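PDB 2YY5: tryptophan--tRNA ligase from Mycoplasma pneumoniae, which catalyses the ATP-dependent attachment of tryptophan to tRNA(Trp), acting as a homodimeric aminoacyl-tRNA synthetase. Local coordinates for residues 194-199 with 249-254; 145-150 with 177-182; 97-102 with 169-174. The protein carries 1 engineered substitution. All blocks are in the same frame, centred on the assembly; numbering follows the deposited sequence.

Overall arrangement
Along the chain, the segments of interactions 3 and 2 alternate, and both contacts close before interaction 1 begins at residue 194. Interactions 2 and 3 are neighbours: their centres lie about 15 Å apart, and Leu177 packs on Ile171 between them. Both draw on the crossover from strand 150-152 through helix 158-175 to strand 183-185; interaction 3 sets the end of helix 87-98 against this helix, at the subunit interface and away from the substrate sites. Interaction 1 stands on the opposite side of the chain's centre, about 35 Å from interaction 2 centre to centre. It joins the loop leading to the predicted KMSKS motif to helix 246-259, near the bound tryptophanyl-adenylate analogue and predicted ATP-binding residues.

Interaction 1: 194-199 with 249-254; sequences MDLFDP and TNMLTI
Asn250 carries its CG opposite the backbone N (chi1 -172°), which sends the amide off helix 246-259 to the backbone of Met194. Met194 keeps its own CG beside its backbone N (chi1 -51°); CB and CG lie by the asparagine, and the bend at chi2 (-55°) turns the thioether away. The evidence is in the carbon contacts: Met194 CB is 3.4 Å from Asn250 CG, and Met194 CG is 3.8 Å from that same Asn250 CG. The amide thus sits against the main chain of Met194 and its first two side-chain carbons, although which end of the amide is oxygen remains uncertain.

A second, apolar touch lies one residue further along the helix, where Leu196 CD2 meets Met251 CG at 4.2 Å. The loop that presents Leu196 is shaped by Asp195. Its OD1 accepts from Phe197 N (2.7 Å from Asp195 OD1) and from Asp198 N (2.8 Å from Asp195 OD1), the two donors arriving from opposite faces of the carboxylate plane. The first bond closes an Asx turn, and together the two hold the loop in a tight bend.

The predicted KMSKS region begins three residues after Pro199, and Leu196 lies near Met203 of that motif; the Met194 side chain is about 6 Å from the bound tryptophanyl-sulfamoyl adenosine. Behind the contact, Met251 and Ile254 pack on Leu291 of helix 284-308, while Ile254 also touches Leu19 and Leu23 of helix 19-26.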
ATOM      1  N   MET B 194      22.451  20.972 -11.780  1.00 24.25           N
ATOM      2  CA  MET B 194      23.109  19.959 -12.598  1.00 22.53           C
ATOM      3  C   MET B 194      24.349  19.323 -11.965  1.00 22.23           C
ATOM      4  O   MET B 194      24.962  19.870 -11.053  1.00 21.94           O
ATOM      5  CB  MET B 194      23.474  20.554 -13.959  1.00 22.04           C
ATOM      6  CG  MET B 194      22.317  21.255 -14.668  1.00 25.01           C
ATOM      7  SD  MET B 194      20.836  20.233 -14.886  1.00 28.35           S
ATOM      8  CE  MET B 194      19.639  21.530 -15.354  1.00 32.75           C
ATOM      9  N   ASP B 195      24.694  18.142 -12.464  1.00 23.23           N
ATOM     10  CA  ASP B 195      25.849  17.389 -12.001  1.00 24.20           C
ATOM     11  C   ASP B 195      27.118  18.157 -12.395  1.00 24.13           C
ATOM     12  O   ASP B 195      27.242  18.595 -13.537  1.00 21.50           O
ATOM     13  CB  ASP B 195      25.808  16.002 -12.654  1.00 24.35           C
ATOM     14  CG  ASP B 195      26.936  15.108 -12.207  1.00 23.89           C
ATOM     15  OD1 ASP B 195      28.085  15.340 -12.640  1.00 20.79           O
ATOM     16  OD2 ASP B 195      26.669  14.169 -11.424  1.00 26.58           O
ATOM     17  N   LEU B 196      28.050  18.322 -11.453  1.00 23.22           N
ATOM     18  CA  LEU B 196      29.287  19.057 -11.712  1.00 27.14           C
ATOM     19  C   LEU B 196      30.248  18.412 -12.711  1.00 28.15           C
ATOM     20  O   LEU B 196      31.064  19.106 -13.315  1.00 30.66           O
ATOM     21  CB  LEU B 196      30.036  19.330 -10.402  1.00 25.73           C
ATOM     22  CG  LEU B 196      29.466  20.411  -9.480  1.00 29.64           C
ATOM     23  CD1 LEU B 196      30.462  20.703  -8.372  1.00 26.51           C
ATOM     24  CD2 LEU B 196      29.194  21.680 -10.269  1.00 30.79           C
ATOM     25  N   PHE B 197      30.165  17.095 -12.877  1.00 29.36           N
ATOM     26  CA  PHE B 197      31.031  16.383 -13.820  1.00 28.14           C
ATOM     27  C   PHE B 197      30.384  16.263 -15.207  1.00 28.59           C
ATOM     28  O   PHE B 197      31.054  16.395 -16.237  1.00 24.74           O
ATOM     29  CB  PHE B 197      31.362  14.991 -13.292  1.00 27.03           C
ATOM     30  CG  PHE B 197      31.979  14.092 -14.322  1.00 32.54           C
ATOM     31  CD1 PHE B 197      33.251  14.349 -14.822  1.00 28.40           C
ATOM     32  CD2 PHE B 197      31.269  13.005 -14.821  1.00 31.65           C
ATOM     33  CE1 PHE B 197      33.803  13.538 -15.802  1.00 27.92           C
ATOM     34  CE2 PHE B 197      31.812  12.188 -15.804  1.00 25.52           C
ATOM     35  CZ  PHE B 197      33.080  12.455 -16.296  1.00 31.81           C
ATOM     36  N   ASP B 198      29.088  15.983 -15.221  1.00 22.82           N
ATOM     37  CA  ASP B 198      28.338  15.881 -16.465  1.00 24.93           C
ATOM     38  C   ASP B 198      27.135  16.808 -16.315  1.00 24.39           C
ATOM     39  O   ASP B 198      26.057  16.388 -15.901  1.00 25.97           O
ATOM     40  CB  ASP B 198      27.858  14.453 -16.703  1.00 25.17           C
ATOM     41  CG  ASP B 198      27.069  14.319 -17.997  1.00 25.20           C
ATOM     42  OD1 ASP B 198      26.812  15.354 -18.652  1.00 20.62           O
ATOM     43  OD2 ASP B 198      26.703  13.183 -18.353  1.00 24.41           O
ATOM     44  N   PRO B 199      27.308  18.087 -16.654  1.00 23.07           N
ATOM     45  CA  PRO B 199      26.230  19.069 -16.542  1.00 22.39           C
ATOM     46  C   PRO B 199      24.984  18.862 -17.416  1.00 26.24           C
ATOM     47  O   PRO B 199      24.065  19.688 -17.389  1.00 24.99           O
ATOM     48  CB  PRO B 199      26.949  20.389 -16.814  1.00 19.83           C
ATOM     49  CG  PRO B 199      28.018  19.993 -17.756  1.00 18.97           C
ATOM     50  CD  PRO B 199      28.537  18.712 -17.171  1.00 13.16           C
ATOM     51  N   THR B 249      26.974  27.624 -16.932  1.00 26.20           N
ATOM     52  CA  THR B 249      25.688  28.183 -16.537  1.00 30.04           C
ATOM     53  C   THR B 249      25.247  27.631 -15.179  1.00 30.93           C
ATOM     54  O   THR B 249      24.780  28.380 -14.323  1.00 29.78           O
ATOM     55  CB  THR B 249      24.597  27.876 -17.589  1.00 32.50           C
ATOM     56  OG1 THR B 249      25.055  28.297 -18.880  1.00 31.57           O
ATOM     57  CG2 THR B 249      23.289  28.614 -17.248  1.00 23.75           C
ATOM     58  N   ASN B 250      25.409  26.325 -14.986  1.00 27.19           N
ATOM     59  CA  ASN B 250      25.027  25.674 -13.737  1.00 23.10           C
ATOM     60  C   ASN B 250      25.768  26.263 -12.541  1.00 26.46           C
ATOM     61  O   ASN B 250      25.149  26.629 -11.544  1.00 28.32           O
ATOM     62  CB  ASN B 250      25.317  24.178 -13.817  1.00 24.83           C
ATOM     63  CG  ASN B 250      24.766  23.414 -12.634  1.00 27.15           C
ATOM     64  OD1 ASN B 250      25.429  22.534 -12.086  1.00 32.27           O
ATOM     65  ND2 ASN B 250      23.541  23.734 -12.240  1.00 29.32           N
ATOM     66  N   MET B 251      27.093  26.347 -12.631  1.00 25.52           N
ATOM     67  CA  MET B 251      27.876  26.906 -11.532  1.00 28.21           C
ATOM     68  C   MET B 251      27.441  28.343 -11.270  1.00 23.26           C
ATOM     69  O   MET B 251      27.442  28.819 -10.143  1.00 18.21           O
ATOM     70  CB  MET B 251      29.372  26.881 -11.864  1.00 27.19           C
ATOM     71  CG  MET B 251      29.987  25.492 -11.894  1.00 35.44           C
ATOM     72  SD  MET B 251      31.791  25.539 -11.988  1.00 37.93           S
ATOM     73  CE  MET B 251      32.024  25.812 -13.735  1.00 33.49           C
ATOM     74  N   LEU B 252      27.053  29.027 -12.332  1.00 27.93           N
ATOM     75  CA  LEU B 252      26.638  30.413 -12.229  1.00 29.59           C
ATOM     76  C   LEU B 252      25.310  30.583 -11.488  1.00 30.30           C
ATOM     77  O   LEU B 252      25.189  31.459 -10.629  1.00 30.77           O
ATOM     78  CB  LEU B 252      26.558  31.019 -13.631  1.00 26.59           C
ATOM     79  CG  LEU B 252      26.704  32.531 -13.806  1.00 31.42           C
ATOM     80  CD1 LEU B 252      27.945  33.054 -13.081  1.00 18.22           C
ATOM     81  CD2 LEU B 252      26.778  32.828 -15.301  1.00 25.23           C
ATOM     82  N   THR B 253      24.313  29.755 -11.794  1.00 26.72           N
ATOM     83  CA  THR B 253      23.036  29.896 -11.103  1.00 23.96           C
ATOM     84  C   THR B 253      23.125  29.392  -9.651  1.00 20.56           C
ATOM     85  O   THR B 253      22.373  29.855  -8.790  1.00 18.67           O
ATOM     86  CB  THR B 253      21.837  29.210 -11.889  1.00 21.72           C
ATOM     87  OG1 THR B 253      21.216  28.213 -11.071  1.00 24.11           O
ATOM     88  CG2 THR B 253      22.304  28.582 -13.188  1.00 17.66           C
ATOM     89  N   ILE B 254      24.053  28.472  -9.375  1.00 17.04           N
ATOM     90  CA  ILE B 254      24.238  27.954  -8.015  1.00 19.00           C
ATOM     91  C   ILE B 254      24.808  29.076  -7.173  1.00 20.31           C
ATOM     92  O   ILE B 254      24.361  29.315  -6.046  1.00 21.71           O
ATOM     93  CB  ILE B 254      25.249  26.780  -7.945  1.00 20.43           C
ATOM     94  CG1 ILE B 254      24.666  25.533  -8.613  1.00 22.78           C
ATOM     95  CG2 ILE B 254      25.594  26.477  -6.487  1.00 13.06           C
ATOM     96  CD1 ILE B 254      25.684  24.438  -8.845  1.00 23.82           C
TER

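Interaction 2: 145-150 with 177-182; sequences LYQPDI and LKLRLP
Arg180 reaches across to Gln147, Pro148 and Asp149, and most of its side-chain atoms from CB to NE have a neighbour across the contact. CB lies beside the amide end of Gln147, whose orientation is uncertain. CG, set opposite the backbone N (chi1 154°), is 4.0 Å from Pro148 O. Arg180 CD comes 3.3 Å from Gln147 O. The bend at chi3 (-86°) then swings Arg180 NE to Asp149 OD2 at 2.7 Å, a salt bridge with a hydrogen bond bent to 135° at the hydrogen. NE meets that oxygen nearly in line with its C-O bond, and the oxygen is tilted from the guanidinium plane. The salt bridge runs through NE; at the tip, Arg180 NH1 stays 3.9 Å from Asp149 OD2. The other carboxylate oxygen, OD1, accepts from Arg6 N, which anchors the acceptor.

Between the two backbones, one water donates to both Pro148 O (3.0 Å from the water oxygen) and Arg180 O (2.8 Å from it). The two loops enter the parallel strands 150-152 and 183-185, with helix 158-175 between them in sequence. This is a beta-alpha-beta crossover, as in the Rossmann-fold catalytic domain of tryptophanyl-tRNA synthetases.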
ATOM      1  N   LEU B 145      -3.604  14.033   1.458  1.00 24.26           N
ATOM      2  CA  LEU B 145      -3.965  13.865   2.863  1.00 24.10           C
ATOM      3  C   LEU B 145      -4.051  15.217   3.567  1.00 21.71           C
ATOM      4  O   LEU B 145      -4.800  15.384   4.528  1.00 16.48           O
ATOM      5  CB  LEU B 145      -2.921  13.011   3.583  1.00 24.15           C
ATOM      6  CG  LEU B 145      -3.320  11.625   4.083  1.00 27.55           C
ATOM      7  CD1 LEU B 145      -2.111  10.982   4.775  1.00 23.30           C
ATOM      8  CD2 LEU B 145      -4.509  11.740   5.033  1.00 21.32           C
ATOM      9  N   TYR B 146      -3.271  16.177   3.086  1.00 16.12           N
ATOM     10  CA  TYR B 146      -3.242  17.502   3.685  1.00 16.22           C
ATOM     11  C   TYR B 146      -3.932  18.566   2.829  1.00 17.79           C
ATOM     12  O   TYR B 146      -3.952  19.743   3.199  1.00 16.62           O
ATOM     13  CB  TYR B 146      -1.788  17.890   3.980  1.00 14.84           C
ATOM     14  CG  TYR B 146      -1.114  16.889   4.882  1.00 13.89           C
ATOM     15  CD1 TYR B 146      -1.294  16.935   6.267  1.00 17.33           C
ATOM     16  CD2 TYR B 146      -0.401  15.815   4.346  1.00 19.90           C
ATOM     17  CE1 TYR B 146      -0.795  15.923   7.096  1.00 19.73           C
ATOM     18  CE2 TYR B 146       0.102  14.797   5.163  1.00 21.74           C
ATOM     19  CZ  TYR B 146      -0.102  14.855   6.536  1.00 19.47           C
ATOM     20  OH  TYR B 146       0.346  13.831   7.338  1.00 18.94           O
ATOM     21  N   GLN B 147      -4.496  18.146   1.695  1.00 15.86           N
ATOM     22  CA  GLN B 147      -5.211  19.056   0.802  1.00 16.96           C
ATOM     23  C   GLN B 147      -4.506  20.398   0.664  1.00 16.24           C
ATOM     24  O   GLN B 147      -5.137  21.439   0.788  1.00 17.05           O
ATOM     25  CB  GLN B 147      -6.615  19.307   1.344  1.00 20.04           C
ATOM     26  CG  GLN B 147      -7.566  18.131   1.247  1.00 26.18           C
ATOM     27  CD  GLN B 147      -7.834  17.730  -0.183  1.00 30.04           C
ATOM     28  OE1 GLN B 147      -7.402  16.665  -0.634  1.00 34.32           O
ATOM     29  NE2 GLN B 147      -8.541  18.586  -0.914  1.00 26.56           N
ATOM     30  N   PRO B 148      -3.197  20.394   0.384  1.00 18.93           N
ATOM     31  CA  PRO B 148      -2.437  21.639   0.248  1.00 17.57           C
ATOM     32  C   PRO B 148      -2.733  22.421  -1.019  1.00 22.17           C
ATOM     33  O   PRO B 148      -3.220  21.858  -2.001  1.00 26.90           O
ATOM     34  CB  PRO B 148      -1.006  21.147   0.271  1.00 14.37           C
ATOM     35  CG  PRO B 148      -1.123  19.915  -0.588  1.00 18.91           C
ATOM     36  CD  PRO B 148      -2.361  19.242  -0.001  1.00 15.93           C
ATOM     37  N   ASP B 149      -2.425  23.718  -0.992  1.00 21.16           N
ATOM     38  CA  ASP B 149      -2.616  24.585  -2.150  1.00 18.03           C
ATOM     39  C   ASP B 149      -1.450  24.367  -3.111  1.00 23.00           C
ATOM     40  O   ASP B 149      -1.639  24.247  -4.329  1.00 22.96           O
ATOM     41  CB  ASP B 149      -2.652  26.047  -1.725  1.00 13.97           C
ATOM     42  CG  ASP B 149      -3.924  26.408  -0.991  1.00 24.68           C
ATOM     43  OD1 ASP B 149      -3.832  27.145   0.011  1.00 30.12           O
ATOM     44  OD2 ASP B 149      -5.012  25.970  -1.418  1.00 24.87           O
ATOM     45  N   ILE B 150      -0.241  24.324  -2.557  1.00 17.45           N
ATOM     46  CA  ILE B 150       0.934  24.103  -3.374  1.00 17.42           C
ATOM     47  C   ILE B 150       1.812  22.978  -2.833  1.00 22.70           C
ATOM     48  O   ILE B 150       1.691  22.558  -1.679  1.00 23.72           O
ATOM     49  CB  ILE B 150       1.787  25.406  -3.548  1.00 21.43           C
ATOM     50  CG1 ILE B 150       2.615  25.712  -2.292  1.00 16.45           C
ATOM     51  CG2 ILE B 150       0.873  26.562  -3.919  1.00 19.45           C
ATOM     52  CD1 ILE B 150       1.816  26.088  -1.110  1.00 27.98           C
ATOM     53  N   LEU B 177     -16.271  13.558  -4.435  1.00 20.38           N
ATOM     54  CA  LEU B 177     -15.597  13.975  -3.222  1.00 23.22           C
ATOM     55  C   LEU B 177     -15.060  15.390  -3.432  1.00 26.06           C
ATOM     56  O   LEU B 177     -14.398  15.655  -4.427  1.00 23.73           O
ATOM     57  CB  LEU B 177     -14.451  12.999  -2.955  1.00 24.52           C
ATOM     58  CG  LEU B 177     -14.059  12.604  -1.534  1.00 30.89           C
ATOM     59  CD1 LEU B 177     -15.291  12.310  -0.699  1.00 29.14           C
ATOM     60  CD2 LEU B 177     -13.155  11.379  -1.605  1.00 36.19           C
ATOM     61  N   LYS B 178     -15.365  16.301  -2.511  1.00 35.91           N
ATOM     62  CA  LYS B 178     -14.883  17.682  -2.623  1.00 40.86           C
ATOM     63  C   LYS B 178     -13.373  17.719  -2.398  1.00 39.20           C
ATOM     64  O   LYS B 178     -12.891  17.504  -1.279  1.00 31.15           O
ATOM     65  CB  LYS B 178     -15.549  18.600  -1.586  1.00 45.92           C
ATOM     66  CG  LYS B 178     -17.060  18.765  -1.698  1.00 56.40           C
ATOM     67  CD  LYS B 178     -17.806  17.565  -1.126  1.00 60.79           C
ATOM     68  CE  LYS B 178     -19.185  17.975  -0.620  1.00 60.22           C
ATOM     69  NZ  LYS B 178     -19.079  19.011   0.452  1.00 56.65           N
ATOM     70  N   LEU B 179     -12.628  17.993  -3.464  1.00 32.58           N
ATOM     71  CA  LEU B 179     -11.181  18.056  -3.363  1.00 27.67           C
ATOM     72  C   LEU B 179     -10.631  19.363  -3.895  1.00 26.23           C
ATOM     73  O   LEU B 179     -11.337  20.168  -4.498  1.00 29.72           O
ATOM     74  CB  LEU B 179     -10.531  16.890  -4.122  1.00 22.10           C
ATOM     75  CG  LEU B 179     -10.203  15.619  -3.341  1.00 22.80           C
ATOM     76  CD1 LEU B 179     -11.460  15.059  -2.707  1.00 32.18           C
ATOM     77  CD2 LEU B 179      -9.572  14.590  -4.263  1.00 23.87           C
ATOM     78  N   ARG B 180      -9.349  19.562  -3.650  1.00 27.17           N
ATOM     79  CA  ARG B 180      -8.645  20.740  -4.107  1.00 23.92           C
ATOM     80  C   ARG B 180      -7.439  20.179  -4.850  1.00 25.25           C
ATOM     81  O   ARG B 180      -6.673  19.396  -4.293  1.00 24.98           O
ATOM     82  CB  ARG B 180      -8.212  21.576  -2.906  1.00 23.84           C
ATOM     83  CG  ARG B 180      -7.007  22.454  -3.148  1.00 22.82           C
ATOM     84  CD  ARG B 180      -6.459  23.030  -1.842  1.00 29.58           C
ATOM     85  NE  ARG B 180      -7.133  24.260  -1.439  1.00 37.28           N
ATOM     86  CZ  ARG B 180      -8.259  24.321  -0.736  1.00 44.33           C
ATOM     87  NH1 ARG B 180      -8.778  25.502  -0.436  1.00 52.32           N
ATOM     88  NH2 ARG B 180      -8.858  23.215  -0.313  1.00 50.34           N
ATOM     89  N   LEU B 181      -7.280  20.553  -6.112  1.00 19.59           N
ATOM     90  CA  LEU B 181      -6.157  20.066  -6.887  1.00 20.01           C
ATOM     91  C   LEU B 181      -4.860  20.735  -6.444  1.00 21.28           C
ATOM     92  O   LEU B 181      -4.733  21.955  -6.464  1.00 17.95           O
ATOM     93  CB  LEU B 181      -6.404  20.315  -8.371  1.00 14.79           C
ATOM     94  CG  LEU B 181      -7.703  19.699  -8.901  1.00 21.55           C
ATOM     95  CD1 LEU B 181      -7.808  19.992 -10.388  1.00 14.10           C
ATOM     96  CD2 LEU B 181      -7.738  18.190  -8.633  1.00 12.57           C
ATOM     97  N   PRO B 182      -3.873  19.938  -6.024  1.00 21.00           N
ATOM     98  CA  PRO B 182      -2.605  20.524  -5.588  1.00 19.46           C
ATOM     99  C   PRO B 182      -1.858  21.138  -6.763  1.00 19.95           C
ATOM    100  O   PRO B 182      -1.852  20.581  -7.854  1.00 26.99           O
ATOM    101  CB  PRO B 182      -1.865  19.333  -4.999  1.00 15.89           C
ATOM    102  CG  PRO B 182      -2.321  18.204  -5.886  1.00 19.69           C
ATOM    103  CD  PRO B 182      -3.818  18.465  -5.994  1.00 19.44           C
TER
HETATM  104  O   HOH W   1      -4.430  19.219  -2.600  1.00 21.49           O

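Interaction 3: 97-102 with 169-174; sequences MVQSNL and QRIQKK
The guanidinium of Arg170 meets the main chain of Gln99 with its edge: the Gln99 carbonyl carbon lies in its plane, and Gln99 O is 2.7 Å from Arg170 NH1. The amide of Gln99 is turned 56° from the guanidinium plane, and the side chain of Asn101 approaches that plane obliquely. Here the end of helix 87-98 meets helix 158-175, the connecting helix of a Rossmann-type beta-alpha-beta crossover, at the homodimer interface.

Two bends, at chi2 and chi3, bring the Arg170 guanidinium round to the Gln99 carbonyl, the two side chains crossing obliquely. The stronger partner of its charge is Glu104, which forms a salt bridge with NH2. The other carboxylate oxygen of Glu104 bonds to the backbone N of Asn101, the N-cap of helix 102-106, so a single acid ties the arginine to that helix start.

Van der Waals packing comes from Ile171, whose CD1 lies against Gln99 CG and NE2. The bend of Gln99 at chi2 (-64°) lays its side chain over this methyl. Lys174 passes the same amide with its CD, 4.2 Å from Gln99 NE2, and sends NZ to Phe52 O of the second subunit. Ser100 OG has a partner there as well, Thr130 of the second subunit. Within its own chain, Ser100 OG donates to Met97 O at 2.9 Å, and Ser100 N reaches Met97 O from the same face of the carbonyl plane.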
ATOM      1  N   MET B  97      -3.542   4.006  -4.916  1.00 12.57           N
ATOM      2  CA  MET B  97      -3.056   2.856  -5.682  1.00 10.68           C
ATOM      3  C   MET B  97      -4.172   2.035  -6.348  1.00 13.34           C
ATOM      4  O   MET B  97      -4.073   1.680  -7.526  1.00 14.26           O
ATOM      5  CB  MET B  97      -2.207   1.942  -4.782  1.00 12.48           C
ATOM      6  CG  MET B  97      -1.662   0.691  -5.479  1.00 13.86           C
ATOM      7  SD  MET B  97      -0.572  -0.326  -4.461  1.00 23.28           S
ATOM      8  CE  MET B  97      -1.737  -0.855  -3.105  1.00 11.80           C
ATOM      9  N   VAL B  98      -5.228   1.725  -5.602  1.00 13.82           N
ATOM     10  CA  VAL B  98      -6.327   0.958  -6.169  1.00 14.70           C
ATOM     11  C   VAL B  98      -7.084   1.777  -7.198  1.00 17.95           C
ATOM     12  O   VAL B  98      -7.852   1.222  -7.979  1.00 21.10           O
ATOM     13  CB  VAL B  98      -7.341   0.483  -5.106  1.00 16.05           C
ATOM     14  CG1 VAL B  98      -6.692  -0.497  -4.172  1.00 13.43           C
ATOM     15  CG2 VAL B  98      -7.922   1.676  -4.357  1.00 14.63           C
ATOM     16  N   GLN B  99      -6.884   3.095  -7.198  1.00 18.01           N
ATOM     17  CA  GLN B  99      -7.566   3.943  -8.170  1.00 19.28           C
ATOM     18  C   GLN B  99      -6.696   4.253  -9.383  1.00 19.74           C
ATOM     19  O   GLN B  99      -7.113   4.981 -10.281  1.00 24.84           O
ATOM     20  CB  GLN B  99      -8.031   5.245  -7.530  1.00 16.74           C
ATOM     21  CG  GLN B  99      -9.310   5.121  -6.720  1.00 27.17           C
ATOM     22  CD  GLN B  99     -10.522   4.734  -7.564  1.00 29.20           C
ATOM     23  OE1 GLN B  99     -10.975   3.586  -7.538  1.00 23.83           O
ATOM     24  NE2 GLN B  99     -11.051   5.696  -8.318  1.00 20.37           N
ATOM     25  N   SER B 100      -5.489   3.703  -9.414  1.00 15.03           N
ATOM     26  CA  SER B 100      -4.600   3.932 -10.548  1.00 23.36           C
ATOM     27  C   SER B 100      -4.532   2.652 -11.357  1.00 21.02           C
ATOM     28  O   SER B 100      -5.015   1.610 -10.918  1.00 27.74           O
ATOM     29  CB  SER B 100      -3.187   4.301 -10.077  1.00 15.16           C
ATOM     30  OG  SER B 100      -2.540   3.187  -9.490  1.00 11.45           O
ATOM     31  N   ASN B 101      -3.958   2.735 -12.548  1.00 16.35           N
ATOM     32  CA  ASN B 101      -3.797   1.558 -13.392  1.00 23.87           C
ATOM     33  C   ASN B 101      -2.303   1.369 -13.667  1.00 22.74           C
ATOM     34  O   ASN B 101      -1.521   2.317 -13.586  1.00 21.06           O
ATOM     35  CB  ASN B 101      -4.569   1.712 -14.711  1.00 23.30           C
ATOM     36  CG  ASN B 101      -4.388   3.080 -15.340  1.00 30.55           C
ATOM     37  OD1 ASN B 101      -5.176   3.990 -15.097  1.00 25.89           O
ATOM     38  ND2 ASN B 101      -3.339   3.235 -16.147  1.00 30.94           N
ATOM     39  N   LEU B 102      -1.904   0.145 -13.984  1.00 21.82           N
ATOM     40  CA  LEU B 102      -0.498  -0.137 -14.253  1.00 24.05           C
ATOM     41  C   LEU B 102       0.056   0.718 -15.389  1.00 23.54           C
ATOM     42  O   LEU B 102       1.182   1.219 -15.325  1.00 28.18           O
ATOM     43  CB  LEU B 102      -0.322  -1.620 -14.592  1.00 20.89           C
ATOM     44  CG  LEU B 102      -0.813  -2.605 -13.531  1.00 15.28           C
ATOM     45  CD1 LEU B 102      -0.613  -4.017 -14.030  1.00 14.07           C
ATOM     46  CD2 LEU B 102      -0.059  -2.385 -12.230  1.00 12.33           C
ATOM     47  N   GLN B 169      -8.682  14.199  -9.697  1.00 20.72           N
ATOM     48  CA  GLN B 169      -9.824  14.425 -10.571  1.00 21.94           C
ATOM     49  C   GLN B 169     -10.591  13.121 -10.789  1.00 20.42           C
ATOM     50  O   GLN B 169     -11.822  13.110 -10.822  1.00 19.95           O
ATOM     51  CB  GLN B 169      -9.357  15.005 -11.906  1.00 23.17           C
ATOM     52  CG  GLN B 169      -9.008  16.489 -11.849  1.00 19.29           C
ATOM     53  CD  GLN B 169      -8.551  17.013 -13.194  1.00 21.08           C
ATOM     54  OE1 GLN B 169      -7.448  16.707 -13.652  1.00 21.46           O
ATOM     55  NE2 GLN B 169      -9.404  17.792 -13.846  1.00 15.66           N
ATOM     56  N   ARG B 170      -9.853  12.026 -10.944  1.00 20.75           N
ATOM     57  CA  ARG B 170     -10.450  10.700 -11.112  1.00 18.90           C
ATOM     58  C   ARG B 170     -11.337  10.433  -9.875  1.00 20.33           C
ATOM     59  O   ARG B 170     -12.511  10.105 -10.013  1.00 18.74           O
ATOM     60  CB  ARG B 170      -9.316   9.669 -11.228  1.00 25.92           C
ATOM     61  CG  ARG B 170      -9.691   8.185 -11.299  1.00 26.46           C
ATOM     62  CD  ARG B 170      -9.609   7.625 -12.716  1.00 35.71           C
ATOM     63  NE  ARG B 170      -8.412   8.014 -13.475  1.00 32.16           N
ATOM     64  CZ  ARG B 170      -7.178   7.547 -13.276  1.00 24.68           C
ATOM     65  NH1 ARG B 170      -6.931   6.660 -12.328  1.00 26.97           N
ATOM     66  NH2 ARG B 170      -6.187   7.956 -14.054  1.00 24.99           N
ATOM     67  N   ILE B 171     -10.770  10.606  -8.675  1.00 19.08           N
ATOM     68  CA  ILE B 171     -11.479  10.396  -7.400  1.00 21.21           C
ATOM     69  C   ILE B 171     -12.695  11.328  -7.272  1.00 25.42           C
ATOM     70  O   ILE B 171     -13.783  10.924  -6.848  1.00 22.63           O
ATOM     71  CB  ILE B 171     -10.541  10.673  -6.180  1.00 24.59           C
ATOM     72  CG1 ILE B 171      -9.334   9.726  -6.193  1.00 21.79           C
ATOM     73  CG2 ILE B 171     -11.317  10.554  -4.876  1.00 20.37           C
ATOM     74  CD1 ILE B 171      -9.682   8.280  -6.052  1.00 28.31           C
ATOM     75  N   GLN B 172     -12.491  12.587  -7.638  1.00 23.68           N
ATOM     76  CA  GLN B 172     -13.531  13.606  -7.577  1.00 20.61           C
ATOM     77  C   GLN B 172     -14.701  13.272  -8.497  1.00 19.61           C
ATOM     78  O   GLN B 172     -15.865  13.403  -8.126  1.00 20.60           O
ATOM     79  CB  GLN B 172     -12.908  14.946  -7.969  1.00 20.52           C
ATOM     80  CG  GLN B 172     -13.819  16.138  -8.003  1.00 24.51           C
ATOM     81  CD  GLN B 172     -13.020  17.425  -8.123  1.00 41.29           C
ATOM     82  OE1 GLN B 172     -12.284  17.630  -9.094  1.00 39.17           O
ATOM     83  NE2 GLN B 172     -13.149  18.295  -7.124  1.00 42.62           N
ATOM     84  N   LYS B 173     -14.384  12.836  -9.706  1.00 19.23           N
ATOM     85  CA  LYS B 173     -15.415  12.510 -10.673  1.00 21.70           C
ATOM     86  C   LYS B 173     -16.255  11.334 -10.199  1.00 23.02           C
ATOM     87  O   LYS B 173     -17.472  11.442 -10.113  1.00 26.69           O
ATOM     88  CB  LYS B 173     -14.770  12.196 -12.030  1.00 24.00           C
ATOM     89  CG  LYS B 173     -15.707  12.270 -13.232  1.00 25.68           C
ATOM     90  CD  LYS B 173     -14.886  12.285 -14.512  1.00 32.37           C
ATOM     91  CE  LYS B 173     -15.717  12.584 -15.760  1.00 33.39           C
ATOM     92  NZ  LYS B 173     -16.752  11.557 -16.030  1.00 20.56           N
ATOM     93  N   LYS B 174     -15.600  10.224  -9.865  1.00 26.44           N
ATOM     94  CA  LYS B 174     -16.297   9.023  -9.428  1.00 20.97           C
ATOM     95  C   LYS B 174     -16.970   9.058  -8.068  1.00 25.23           C
ATOM     96  O   LYS B 174     -18.108   8.599  -7.930  1.00 28.79           O
ATOM     97  CB  LYS B 174     -15.361   7.818  -9.456  1.00 23.04           C
ATOM     98  CG  LYS B 174     -16.015   6.566  -8.884  1.00 19.21           C
ATOM     99  CD  LYS B 174     -15.144   5.347  -9.000  1.00 15.23           C
ATOM    100  CE  LYS B 174     -15.840   4.149  -8.388  1.00 25.69           C
ATOM    101  NZ  LYS B 174     -17.213   3.979  -8.930  1.00 22.91           N
TER